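Local coordinates for uncharacterized protein C4B3.07 (Schizosaccharomyces pombe, PDB 3QTM) that is required for correct translation termination, directly inhibits Ofd1 and stabilises the N-terminal transcription factor domain of Sre1 for hypoxic gene expression, at residues A[293-297]-A[331-337]; A[232-237]-A[285-291]. All coordinates share one frame; numbering follows the deposited sequence.

How the contacts relate
Both contacts lie in the all-helical C-terminal part of the chain, and they follow one another along the sequence. Contact 2 comes first: residues 232-237, on helix 229-254, are met again after the chain has run through helix 262-285, by the end of that helix and the loop after it, 285-291. Contact 1 opens two residues later, at 293-297 on helix 292-305, and closes after helix 309-328 where residues 331-337 enter helix 335-343. The two loops are thus in series, neither enclosing nor crossing the other. They are about 16 Å apart, centre to centre, and touch where Val-331 CG2 lies 3.5 Å from Pro-289 CB, so that the loop before helix 335-343 packs on the loop before helix 292-305.

Contact 1 of 2, residues A[293-297]-A[331-337]; sequences LKLAD and VELSPDY
Contact 1 belongs to the C-terminal end of a helical array consistent with the tetratricopeptide-repeat-like character of this family, where Tyr-337 in the first turn of helix 335-343 reaches Leu-293 and Asp-297 in the first turns of helix 292-305. Leu-293 and Asp-297 are one helical turn apart, as the backbone bond from Asp-297 N to Leu-293 O confirms, so both address the same ring. Leu-293 CD2 sits over the centre of one face, 4.1 Å from the centroid of the Tyr-337 ring and 3° off its normal, a CH-pi contact. Leu-293 CB passes 4.0 Å from Tyr-337 CZ. On the other branch, Leu-293 CD1 meets Val-331 CG1 at 4.1 Å, while Leu-293 CD2 also touches Leu-333 CD2 at 3.9 Å; the leucine therefore fills the angle between the ring and the incoming loop.

At the rim of the ring the interaction becomes polar. With CG anti to its carbonyl carbon (chi1 -62°), Asp-297 turns its carboxylate nearly into the ring plane, the two planes 15° apart. There Tyr-337 OH donates to Asp-297 OD1 over 2.5 Å, using the syn lone pair of that oxygen. A phenylalanine in place of Asp-297 would probably leave the Tyr-337 hydroxyl without this acceptor and crowd the edge of the ring. Ala-296 and Tyr-337 both also touch Ile-323 of helix 309-328, which places that helix beside the pair. The residue that carries the ring is also tied to the N-cap of its own helix: Ser-334 caps the start of helix 335-343, its OG accepting a long, weak bond from Tyr-337 N at 3.4 Å.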
ATOM      1  N   LEU A 293      -7.420  15.685  16.757  1.00 29.70           N
ATOM      2  CA  LEU A 293      -6.690  16.713  16.012  1.00 29.75           C
ATOM      3  C   LEU A 293      -6.709  16.463  14.501  1.00 30.59           C
ATOM      4  O   LEU A 293      -6.736  17.405  13.726  1.00 31.48           O
ATOM      5  CB  LEU A 293      -5.248  16.833  16.503  1.00 31.09           C
ATOM      6  CG  LEU A 293      -5.092  17.145  17.992  1.00 34.41           C
ATOM      7  CD1 LEU A 293      -3.603  17.265  18.352  1.00 34.06           C
ATOM      8  CD2 LEU A 293      -5.872  18.417  18.364  1.00 34.58           C
ATOM      9  N   LYS A 294      -6.685  15.198  14.089  1.00 28.15           N
ATOM     10  CA  LYS A 294      -6.809  14.855  12.673  1.00 29.15           C
ATOM     11  C   LYS A 294      -8.186  15.245  12.128  1.00 28.39           C
ATOM     12  O   LYS A 294      -8.309  15.753  11.010  1.00 27.29           O
ATOM     13  CB  LYS A 294      -6.557  13.363  12.446  1.00 29.55           C
ATOM     14  CG  LYS A 294      -6.738  12.921  10.999  1.00 33.28           C
ATOM     15  CD  LYS A 294      -5.937  13.813  10.059  1.00 36.64           C
ATOM     16  CE  LYS A 294      -5.866  13.238   8.655  1.00 38.78           C
ATOM     17  NZ  LYS A 294      -5.119  11.956   8.655  1.00 48.71           N
ATOM     18  N   LEU A 295      -9.220  15.010  12.927  1.00 29.42           N
ATOM     19  CA  LEU A 295     -10.566  15.453  12.568  1.00 29.07           C
ATOM     20  C   LEU A 295     -10.582  16.973  12.426  1.00 30.47           C
ATOM     21  O   LEU A 295     -11.090  17.517  11.444  1.00 28.38           O
ATOM     22  CB  LEU A 295     -11.584  14.999  13.625  1.00 27.06           C
ATOM     23  CG  LEU A 295     -12.989  15.611  13.524  1.00 33.96           C
ATOM     24  CD1 LEU A 295     -13.604  15.379  12.134  1.00 29.18           C
ATOM     25  CD2 LEU A 295     -13.910  15.081  14.621  1.00 29.73           C
ATOM     26  N   ALA A 296     -10.002  17.652  13.409  1.00 30.96           N
ATOM     27  CA  ALA A 296      -9.916  19.103  13.392  1.00 30.87           C
ATOM     28  C   ALA A 296      -9.286  19.637  12.100  1.00 32.78           C
ATOM     29  O   ALA A 296      -9.796  20.590  11.505  1.00 31.66           O
ATOM     30  CB  ALA A 296      -9.148  19.601  14.618  1.00 31.12           C
ATOM     31  N   ASP A 297      -8.181  19.029  11.663  1.00 32.97           N
ATOM     32  CA  ASP A 297      -7.503  19.469  10.441  1.00 30.57           C
ATOM     33  C   ASP A 297      -8.377  19.307   9.202  1.00 30.82           C
ATOM     34  O   ASP A 297      -8.382  20.161   8.323  1.00 30.00           O
ATOM     35  CB  ASP A 297      -6.201  18.700  10.230  1.00 34.12           C
ATOM     36  CG  ASP A 297      -5.196  18.928  11.350  1.00 39.36           C
ATOM     37  OD1 ASP A 297      -5.299  19.954  12.062  1.00 40.28           O
ATOM     38  OD2 ASP A 297      -4.297  18.071  11.508  1.00 42.38           O
ATOM     39  N   VAL A 331      -4.293  15.663  25.824  1.00 31.03           N
ATOM     40  CA  VAL A 331      -3.461  15.797  24.637  1.00 36.20           C
ATOM     41  C   VAL A 331      -2.792  17.169  24.603  1.00 35.03           C
ATOM     42  O   VAL A 331      -3.449  18.192  24.781  1.00 33.75           O
ATOM     43  CB  VAL A 331      -4.283  15.596  23.337  1.00 35.21           C
ATOM     44  CG1 VAL A 331      -3.372  15.676  22.130  1.00 34.17           C
ATOM     45  CG2 VAL A 331      -5.015  14.257  23.367  1.00 31.23           C
ATOM     46  N   GLU A 332      -1.486  17.186  24.365  1.00 36.59           N
ATOM     47  CA  GLU A 332      -0.749  18.440  24.272  1.00 40.99           C
ATOM     48  C   GLU A 332      -1.070  19.165  22.974  1.00 41.46           C
ATOM     49  O   GLU A 332      -0.996  18.580  21.896  1.00 38.61           O
ATOM     50  CB  GLU A 332       0.759  18.193  24.338  1.00 41.45           C
ATOM     51  CG  GLU A 332       1.551  19.324  23.701  1.00 49.11           C
ATOM     52  CD  GLU A 332       3.020  19.332  24.083  1.00 61.66           C
ATOM     53  OE1 GLU A 332       3.442  18.475  24.896  1.00 62.25           O
ATOM     54  OE2 GLU A 332       3.753  20.207  23.562  1.00 64.01           O
ATOM     55  N   LEU A 333      -1.413  20.442  23.076  1.00 42.22           N
ATOM     56  CA  LEU A 333      -1.694  21.245  21.895  1.00 43.63           C
ATOM     57  C   LEU A 333      -0.472  22.037  21.442  1.00 44.93           C
ATOM     58  O   LEU A 333       0.207  22.659  22.253  1.00 47.10           O
ATOM     59  CB  LEU A 333      -2.858  22.209  22.153  1.00 41.40           C
ATOM     60  CG  LEU A 333      -4.215  21.581  22.451  1.00 40.52           C
ATOM     61  CD1 LEU A 333      -5.291  22.648  22.500  1.00 39.51           C
ATOM     62  CD2 LEU A 333      -4.550  20.523  21.413  1.00 38.28           C
ATOM     63  N   SER A 334      -0.204  22.012  20.141  1.00 45.14           N
ATOM     64  CA  SER A 334       0.771  22.910  19.543  1.00 48.45           C
ATOM     65  C   SER A 334       0.233  24.341  19.587  1.00 52.63           C
ATOM     66  O   SER A 334      -0.978  24.551  19.653  1.00 51.75           O
ATOM     67  CB  SER A 334       1.032  22.513  18.093  1.00 51.35           C
ATOM     68  OG  SER A 334      -0.056  22.898  17.266  1.00 55.05           O
ATOM     69  N   PRO A 335       1.137  25.332  19.543  1.00 55.52           N
ATOM     70  CA  PRO A 335       0.736  26.743  19.520  1.00 57.72           C
ATOM     71  C   PRO A 335      -0.299  26.999  18.427  1.00 58.43           C
ATOM     72  O   PRO A 335      -1.195  27.823  18.605  1.00 59.09           O
ATOM     73  CB  PRO A 335       2.044  27.472  19.188  1.00 56.49           C
ATOM     74  CG  PRO A 335       3.108  26.573  19.685  1.00 58.26           C
ATOM     75  CD  PRO A 335       2.599  25.169  19.494  1.00 57.09           C
ATOM     76  N   ASP A 336      -0.164  26.293  17.311  1.00 59.45           N
ATOM     77  CA  ASP A 336      -1.101  26.414  16.202  1.00 60.64           C
ATOM     78  C   ASP A 336      -2.521  26.123  16.652  1.00 57.70           C
ATOM     79  O   ASP A 336      -3.427  26.938  16.456  1.00 57.88           O
ATOM     80  CB  ASP A 336      -0.712  25.464  15.065  1.00 63.31           C
ATOM     81  CG  ASP A 336       0.371  26.040  14.168  1.00 76.48           C
ATOM     82  OD1 ASP A 336       0.809  27.187  14.417  1.00 75.76           O
ATOM     83  OD2 ASP A 336       0.782  25.348  13.211  1.00 82.54           O
ATOM     84  N   TYR A 337      -2.716  24.951  17.247  1.00 53.09           N
ATOM     85  CA  TYR A 337      -4.039  24.564  17.707  1.00 50.25           C
ATOM     86  C   TYR A 337      -4.452  25.486  18.833  1.00 51.34           C
ATOM     87  O   TYR A 337      -5.620  25.866  18.945  1.00 53.46           O
ATOM     88  CB  TYR A 337      -4.056  23.110  18.173  1.00 46.11           C
ATOM     89  CG  TYR A 337      -3.978  22.107  17.043  1.00 45.45           C
ATOM     90  CD1 TYR A 337      -5.019  21.976  16.126  1.00 42.01           C
ATOM     91  CD2 TYR A 337      -2.867  21.286  16.895  1.00 45.79           C
ATOM     92  CE1 TYR A 337      -4.952  21.056  15.090  1.00 37.66           C
ATOM     93  CE2 TYR A 337      -2.792  20.365  15.860  1.00 43.76           C
ATOM     94  CZ  TYR A 337      -3.835  20.256  14.966  1.00 39.17           C
ATOM     95  OH  TYR A 337      -3.754  19.338  13.951  1.00 40.20           O
TER

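Contact 2 of 2, residues A[232-237]-A[285-291]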
ATOM      1  N   LYS A 232      -7.585  -3.790  10.537  1.00 29.58           N
ATOM      2  CA  LYS A 232      -8.527  -2.837   9.962  1.00 29.96           C
ATOM      3  C   LYS A 232      -7.956  -1.420  10.045  1.00 28.13           C
ATOM      4  O   LYS A 232      -8.122  -0.621   9.136  1.00 27.39           O
ATOM      5  CB  LYS A 232      -9.862  -2.897  10.688  1.00 29.76           C
ATOM      6  CG  LYS A 232     -10.606  -4.194  10.550  1.00 32.97           C
ATOM      7  CD  LYS A 232     -11.926  -4.112  11.289  1.00 34.67           C
ATOM      8  CE  LYS A 232     -12.697  -5.419  11.237  1.00 41.35           C
ATOM      9  NZ  LYS A 232     -14.009  -5.277  11.928  1.00 43.39           N
ATOM     10  N   LEU A 233      -7.269  -1.123  11.142  1.00 28.74           N
ATOM     11  CA  LEU A 233      -6.675   0.191  11.350  1.00 27.78           C
ATOM     12  C   LEU A 233      -5.647   0.555  10.292  1.00 27.69           C
ATOM     13  O   LEU A 233      -5.673   1.656   9.734  1.00 29.39           O
ATOM     14  CB  LEU A 233      -6.009   0.262  12.724  1.00 33.62           C
ATOM     15  CG  LEU A 233      -6.844   0.847  13.851  1.00 36.72           C
ATOM     16  CD1 LEU A 233      -6.089   0.755  15.181  1.00 35.43           C
ATOM     17  CD2 LEU A 233      -7.183   2.294  13.501  1.00 35.10           C
ATOM     18  N   ILE A 234      -4.719  -0.358  10.035  1.00 28.06           N
ATOM     19  CA  ILE A 234      -3.667  -0.099   9.061  1.00 27.19           C
ATOM     20  C   ILE A 234      -4.265   0.200   7.682  1.00 26.95           C
ATOM     21  O   ILE A 234      -3.869   1.160   7.018  1.00 23.70           O
ATOM     22  CB  ILE A 234      -2.673  -1.283   8.953  1.00 31.15           C
ATOM     23  CG1 ILE A 234      -2.067  -1.596  10.333  1.00 31.12           C
ATOM     24  CG2 ILE A 234      -1.597  -0.968   7.900  1.00 26.52           C
ATOM     25  CD1 ILE A 234      -1.025  -2.706  10.331  1.00 31.60           C
ATOM     26  N   ALA A 235      -5.219  -0.632   7.268  1.00 27.78           N
ATOM     27  CA  ALA A 235      -5.934  -0.457   5.998  1.00 24.53           C
ATOM     28  C   ALA A 235      -6.712   0.871   5.929  1.00 23.01           C
ATOM     29  O   ALA A 235      -6.635   1.597   4.935  1.00 24.03           O
ATOM     30  CB  ALA A 235      -6.888  -1.644   5.769  1.00 21.71           C
ATOM     31  N   GLN A 236      -7.467   1.174   6.982  1.00 23.75           N
ATOM     32  CA  GLN A 236      -8.286   2.384   7.007  1.00 24.07           C
ATOM     33  C   GLN A 236      -7.414   3.637   7.043  1.00 24.18           C
ATOM     34  O   GLN A 236      -7.745   4.637   6.413  1.00 24.70           O
ATOM     35  CB  GLN A 236      -9.273   2.370   8.178  1.00 24.88           C
ATOM     36  CG  GLN A 236     -10.378   1.321   8.075  1.00 25.05           C
ATOM     37  CD  GLN A 236     -11.385   1.605   6.955  1.00 25.88           C
ATOM     38  OE1 GLN A 236     -11.305   2.620   6.254  1.00 25.27           O
ATOM     39  NE2 GLN A 236     -12.337   0.701   6.788  1.00 29.19           N
ATOM     40  N   GLU A 237      -6.290   3.577   7.759  1.00 26.43           N
ATOM     41  CA  GLU A 237      -5.314   4.671   7.733  1.00 24.66           C
ATOM     42  C   GLU A 237      -4.785   4.940   6.320  1.00 25.78           C
ATOM     43  O   GLU A 237      -4.580   6.101   5.934  1.00 24.74           O
ATOM     44  CB  GLU A 237      -4.141   4.391   8.676  1.00 27.82           C
ATOM     45  CG  GLU A 237      -4.514   4.311  10.151  1.00 34.43           C
ATOM     46  CD  GLU A 237      -4.488   5.662  10.837  1.00 41.77           C
ATOM     47  OE1 GLU A 237      -4.772   6.678  10.164  1.00 43.64           O
ATOM     48  OE2 GLU A 237      -4.175   5.713  12.049  1.00 44.68           O
ATOM     49  N   LEU A 285     -12.529   2.359  15.937  1.00 35.68           N
ATOM     50  CA  LEU A 285     -11.655   1.190  16.061  1.00 36.95           C
ATOM     51  C   LEU A 285     -10.614   1.385  17.160  1.00 37.42           C
ATOM     52  O   LEU A 285     -10.395   0.506  17.991  1.00 36.32           O
ATOM     53  CB  LEU A 285     -10.960   0.899  14.728  1.00 31.07           C
ATOM     54  CG  LEU A 285     -11.880   0.415  13.611  1.00 33.58           C
ATOM     55  CD1 LEU A 285     -11.171   0.456  12.248  1.00 31.14           C
ATOM     56  CD2 LEU A 285     -12.399  -0.987  13.936  1.00 31.50           C
ATOM     57  N   ASP A 286      -9.961   2.542  17.135  1.00 35.58           N
ATOM     58  CA  ASP A 286      -8.950   2.894  18.125  1.00 38.16           C
ATOM     59  C   ASP A 286      -9.273   4.281  18.672  1.00 39.75           C
ATOM     60  O   ASP A 286      -8.657   5.281  18.280  1.00 36.44           O
ATOM     61  CB  ASP A 286      -7.554   2.892  17.503  1.00 37.44           C
ATOM     62  CG  ASP A 286      -6.474   3.320  18.488  1.00 45.22           C
ATOM     63  OD1 ASP A 286      -6.414   2.734  19.590  1.00 47.85           O
ATOM     64  OD2 ASP A 286      -5.685   4.239  18.162  1.00 46.75           O
ATOM     65  N   LYS A 287     -10.254   4.335  19.567  1.00 38.05           N
ATOM     66  CA  LYS A 287     -10.697   5.603  20.123  1.00 37.58           C
ATOM     67  C   LYS A 287      -9.625   6.186  21.026  1.00 37.94           C
ATOM     68  O   LYS A 287      -9.410   5.719  22.148  1.00 43.62           O
ATOM     69  CB  LYS A 287     -12.016   5.432  20.879  1.00 37.19           C
ATOM     70  CG  LYS A 287     -12.671   6.749  21.260  1.00 38.99           C
ATOM     71  CD  LYS A 287     -13.956   6.528  22.025  1.00 39.83           C
ATOM     72  CE  LYS A 287     -14.434   7.829  22.650  1.00 45.86           C
ATOM     73  NZ  LYS A 287     -15.724   7.648  23.372  1.00 49.50           N
ATOM     74  N   SER A 288      -8.937   7.199  20.522  1.00 37.45           N
ATOM     75  CA  SER A 288      -7.861   7.825  21.265  1.00 35.25           C
ATOM     76  C   SER A 288      -7.925   9.326  21.039  1.00 34.87           C
ATOM     77  O   SER A 288      -8.137   9.773  19.913  1.00 34.60           O
ATOM     78  CB  SER A 288      -6.511   7.263  20.826  1.00 37.96           C
ATOM     79  OG  SER A 288      -5.603   7.242  21.917  1.00 35.30           O
ATOM     80  N   PRO A 289      -7.736  10.110  22.112  1.00 32.45           N
ATOM     81  CA  PRO A 289      -8.050  11.545  22.084  1.00 36.23           C
ATOM     82  C   PRO A 289      -7.214  12.315  21.077  1.00 30.98           C
ATOM     83  O   PRO A 289      -7.697  13.301  20.530  1.00 34.65           O
ATOM     84  CB  PRO A 289      -7.716  12.024  23.507  1.00 35.13           C
ATOM     85  CG  PRO A 289      -7.578  10.790  24.332  1.00 36.65           C
ATOM     86  CD  PRO A 289      -7.164   9.690  23.402  1.00 34.22           C
ATOM     87  N   GLU A 290      -5.980  11.890  20.837  1.00 29.75           N
ATOM     88  CA  GLU A 290      -5.117  12.642  19.931  1.00 34.59           C
ATOM     89  C   GLU A 290      -5.625  12.583  18.480  1.00 31.64           C
ATOM     90  O   GLU A 290      -5.299  13.441  17.662  1.00 28.95           O
ATOM     91  CB  GLU A 290      -3.654  12.188  20.038  1.00 33.84           C
ATOM     92  CG  GLU A 290      -3.296  10.961  19.202  1.00 35.49           C
ATOM     93  CD  GLU A 290      -3.843   9.655  19.776  1.00 40.01           C
ATOM     94  OE1 GLU A 290      -4.322   9.648  20.934  1.00 37.54           O
ATOM     95  OE2 GLU A 290      -3.785   8.622  19.066  1.00 44.15           O
ATOM     96  N   ARG A 291      -6.438  11.578  18.176  1.00 30.06           N
ATOM     97  CA  ARG A 291      -7.023  11.470  16.846  1.00 31.87           C
ATOM     98  C   ARG A 291      -7.921  12.667  16.521  1.00 31.82           C
ATOM     99  O   ARG A 291      -8.059  13.053  15.358  1.00 29.22           O
ATOM    100  CB  ARG A 291      -7.794  10.158  16.709  1.00 29.92           C
ATOM    101  CG  ARG A 291      -6.888   8.917  16.721  1.00 31.48           C
ATOM    102  CD  ARG A 291      -7.645   7.679  16.250  1.00 33.74           C
ATOM    103  NE  ARG A 291      -6.822   6.479  16.324  1.00 37.23           N
ATOM    104  CZ  ARG A 291      -5.849   6.179  15.463  1.00 41.12           C
ATOM    105  NH1 ARG A 291      -5.561   7.000  14.453  1.00 33.89           N
ATOM    106  NH2 ARG A 291      -5.160   5.054  15.620  1.00 41.08           N
TER
HETATM  107  O   HOH W   1      -3.009   4.008  13.751  1.00 44.61           O
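Glu-237 and Arg-291 form the polar half of the contact: Arg-291 NH1 donates to Glu-237 OE2 over 3.1 Å in a salt bridge. The carboxylate is approached from above its plane, 36° out of it, so the pairing is not a flat, side-by-side one. A water reinforces it, donating to Glu-237 OE2 and accepting from Arg-291 NH2.

The guanidinium is positioned from its own segment. Asp-286 takes it side-on: Arg-291 NH2 donates to Asp-286 OD2 at 2.7 Å in a salt bridge, and Arg-291 NE to the backbone oxygen Asp-286 O at 2.9 Å, in the carbonyl plane. In this salt-bridge network one guanidinium is shared by two carboxylates, which probably offsets their charges only in part.

Beside this network the contact is apolar. Leu-233 CD1 presses on Asp-286 CB at 3.5 Å, and Leu-233 CG meets Leu-285 CB at 4.2 Å. Leu-285 CD1 in turn rests 3.9 Å from Lys-232 CB. The extended lysine chain runs on past Leu-285, with Lys-232 CD 4.1 Å from Leu-285 CD2, and carries NZ to its hydrogen bond with Pro-225 O.

Leu-233, Gln-236 and Arg-291 all also touch Ile-282, and Arg-291 O accepts from Trp-279 NE1. Helix 262-285 therefore backs the contact, which joins helix 229-254 to the loop leading into helix 292-305.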